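Local coordinates for protein phosphoacetylglucosamine mutase (Aspergillus lentulus, PDB 5O9X) that interconverts N-acetylglucosamine 6-phosphate and N-acetylglucosamine 1-phosphate, probably by way of a bisphosphorylated sugar intermediate, at residues 258-262 and 289-293. The protein carries 1 engineered substitution. Sequence-based numbering, arbitrary orientation.
Sequences GADYV and RILYY. Unlike the reference sequence in segment 289-293: Leu-291 (reference Val). With G16 (1,6-di-O-phosphono-alpha-D-glucopyranose), chain B.
Arg-289 NE donates to phosphate oxygen O3X of the bound glucose 1,6-bisphosphate at 3.0 Å, while its NH1 faces Asp-260. This arginine closes the Asp-Gly-Asp-Ala-Asp-Arg signature of the phosphohexomutase superfamily, the loop that carries magnesium in relatives; it then leads into strand 290-295 of the mixed sheet, against which helix 259-265 packs. A second, nearly straight bond, from Arg-289 NH2 to the ligand's bridging oxygen O1 (3.2 Å), lies in the guanidinium plane, so two adjacent N-H groups fix how the flat group is turned. Arginine suits the place because it can serve a phosphate and a carboxylate at once. The chain runs extended from CG to NE, carrying the charge from the strand to the ligand. The salt bridge is looser: Arg-289 NH1 lies 3.4 Å from Asp-260 OD1 in a weak, bent hydrogen bond, with the two planes 76° apart. Asp-260 reaches it with CG anti to the backbone N (chi1 -180°), its side chain running alongside the arginine. Gly-258 occupies the N-cap position, where its O accepts the first-turn bond from Val-262 N, and its positive phi of 100° is one glycine tolerates well. Further in, small Ala-259 lets helix and strand come close, with its CB 4.0 Å from Arg-289 CB. Leu-291 is modelled with distorted geometry, so the detailed placing of its CD2 against Ala-259 and Val-262 is doubtful. Tyr-293 keeps its hydroxyl bonded to Ser-282, and its ring crosses branched Val-262 at about a right angle, CD2 being 3.8 Å from Val-262 CG1.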
loop_
_atom_site.group_PDB
_atom_site.type_symbol
_atom_site.label_atom_id
_atom_site.label_comp_id
_atom_site.label_asym_id
_atom_site.label_seq_id
_atom_site.Cartn_x
_atom_site.Cartn_y
_atom_site.Cartn_z
ATOM N N GLY A 258 13.651 -3.060 6.317
ATOM C CA GLY A 258 12.388 -2.800 5.563
ATOM C C GLY A 258 11.305 -2.380 6.591
ATOM O O GLY A 258 11.397 -2.692 7.765
ATOM N N ALA A 259 10.252 -1.736 6.101
ATOM C CA ALA A 259 9.201 -1.104 6.972
ATOM C C ALA A 259 8.548 -2.203 7.753
ATOM O O ALA A 259 8.129 -1.982 8.842
ATOM C CB ALA A 259 8.135 -0.423 6.091
ATOM N N ASP A 260 8.350 -3.385 7.165
ATOM C CA ASP A 260 7.587 -4.420 7.952
ATOM C C ASP A 260 8.379 -4.949 9.186
ATOM O O ASP A 260 7.882 -5.102 10.305
ATOM C CB ASP A 260 7.215 -5.614 7.034
ATOM C CG ASP A 260 6.443 -6.663 7.814
ATOM O OD1 ASP A 260 5.320 -6.338 8.293
ATOM O OD2 ASP A 260 6.998 -7.791 8.024
ATOM N N TYR A 261 9.701 -5.110 8.997
ATOM C CA TYR A 261 10.574 -5.458 10.092
ATOM C C TYR A 261 10.497 -4.342 11.190
ATOM O O TYR A 261 10.299 -4.644 12.382
ATOM C CB TYR A 261 12.053 -5.656 9.589
ATOM C CG TYR A 261 13.020 -5.934 10.772
ATOM C CD1 TYR A 261 13.377 -7.270 11.120
ATOM C CD2 TYR A 261 13.558 -4.891 11.508
ATOM C CE1 TYR A 261 14.260 -7.561 12.177
ATOM C CE2 TYR A 261 14.378 -5.162 12.604
ATOM C CZ TYR A 261 14.740 -6.503 12.893
ATOM O OH TYR A 261 15.570 -6.724 13.960
ATOM N N VAL A 262 10.656 -3.072 10.805
ATOM C CA VAL A 262 10.710 -1.997 11.787
ATOM C C VAL A 262 9.382 -1.912 12.566
ATOM O O VAL A 262 9.361 -1.773 13.795
ATOM C CB VAL A 262 11.079 -0.690 11.072
ATOM C CG1 VAL A 262 10.999 0.516 12.026
ATOM C CG2 VAL A 262 12.569 -0.766 10.602
ATOM N N ARG A 289 5.240 0.875 1.162
ATOM C CA ARG A 289 5.043 1.254 2.582
ATOM C C ARG A 289 6.212 2.137 2.954
ATOM O O ARG A 289 7.349 1.878 2.509
ATOM C CB ARG A 289 5.139 0.019 3.490
ATOM C CG ARG A 289 4.002 -0.967 3.292
ATOM C CD ARG A 289 4.201 -2.095 4.322
ATOM N NE ARG A 289 3.244 -3.194 4.070
ATOM C CZ ARG A 289 3.048 -4.191 4.924
ATOM N NH1 ARG A 289 3.755 -4.240 6.047
ATOM N NH2 ARG A 289 2.231 -5.182 4.641
ATOM N N ILE A 290 5.954 3.126 3.823
ATOM C CA ILE A 290 7.081 3.846 4.441
ATOM C C ILE A 290 6.766 4.077 5.931
ATOM O O ILE A 290 5.644 4.436 6.263
ATOM C CB ILE A 290 7.369 5.159 3.751
ATOM C CG1 ILE A 290 8.619 5.848 4.385
ATOM C CG2 ILE A 290 6.120 6.027 3.614
ATOM C CD1 ILE A 290 9.171 6.930 3.517
ATOM N N LEU A 291 7.732 3.832 6.802
ATOM C CA LEU A 291 7.760 4.584 8.072
ATOM C C LEU A 291 8.974 5.233 8.469
ATOM O O LEU A 291 9.995 4.970 7.909
ATOM C CB LEU A 291 7.345 3.843 9.247
ATOM C CG LEU A 291 7.476 2.501 9.641
ATOM C CD1 LEU A 291 6.107 2.316 8.953
ATOM C CD2 LEU A 291 8.807 2.008 9.110
ATOM N N TYR A 292 8.836 6.105 9.447
ATOM C CA TYR A 292 9.946 6.935 9.888
ATOM C C TYR A 292 10.304 6.524 11.287
ATOM O O TYR A 292 9.458 5.960 11.995
ATOM C CB TYR A 292 9.419 8.441 9.946
ATOM C CG TYR A 292 9.797 9.234 8.668
ATOM C CD1 TYR A 292 9.046 9.045 7.462
ATOM C CD2 TYR A 292 10.897 10.111 8.677
ATOM C CE1 TYR A 292 9.375 9.740 6.272
ATOM C CE2 TYR A 292 11.234 10.878 7.511
ATOM C CZ TYR A 292 10.474 10.660 6.312
ATOM O OH TYR A 292 10.720 11.405 5.165
ATOM N N TYR A 293 11.519 6.883 11.742
ATOM C CA TYR A 293 11.947 6.555 13.090
ATOM C C TYR A 293 13.271 7.264 13.316
ATOM O O TYR A 293 13.905 7.775 12.376
ATOM C CB TYR A 293 12.139 5.017 13.309
ATOM C CG TYR A 293 12.955 4.353 12.216
ATOM C CD1 TYR A 293 14.396 4.126 12.364
ATOM C CD2 TYR A 293 12.306 3.925 11.034
ATOM C CE1 TYR A 293 15.106 3.492 11.332
ATOM C CE2 TYR A 293 13.015 3.279 10.023
ATOM C CZ TYR A 293 14.421 3.091 10.166
ATOM O OH TYR A 293 15.082 2.425 9.138
HETATM C C1 G16 B . -0.883 -5.743 1.966
HETATM C C2 G16 B . -2.040 -4.767 1.775
HETATM C C3 G16 B . -2.193 -3.866 3.042
HETATM C C4 G16 B . -2.361 -4.639 4.338
HETATM C C5 G16 B . -1.176 -5.587 4.473
HETATM C C6 G16 B . -1.324 -6.635 5.552
HETATM O O1 G16 B . 0.332 -5.000 2.106
HETATM O O2 G16 B . -1.929 -3.948 0.571
HETATM O O3 G16 B . -3.211 -2.984 2.782
HETATM O O4 G16 B . -2.387 -3.802 5.575
HETATM O O5 G16 B . -1.047 -6.450 3.318
HETATM O O6 G16 B . -2.543 -7.440 5.216
HETATM P P G16 B . -2.903 -8.723 6.142
HETATM O O1P G16 B . -2.906 -8.278 7.623
HETATM O O2P G16 B . -1.784 -9.774 5.948
HETATM O O3P G16 B . -4.225 -9.330 5.626
HETATM P "P'" G16 B . 1.603 -5.172 1.086
HETATM O O1X G16 B . 1.036 -5.437 -0.335
HETATM O O2X G16 B . 2.351 -6.476 1.511
HETATM O O3X G16 B . 2.528 -4.023 1.298
#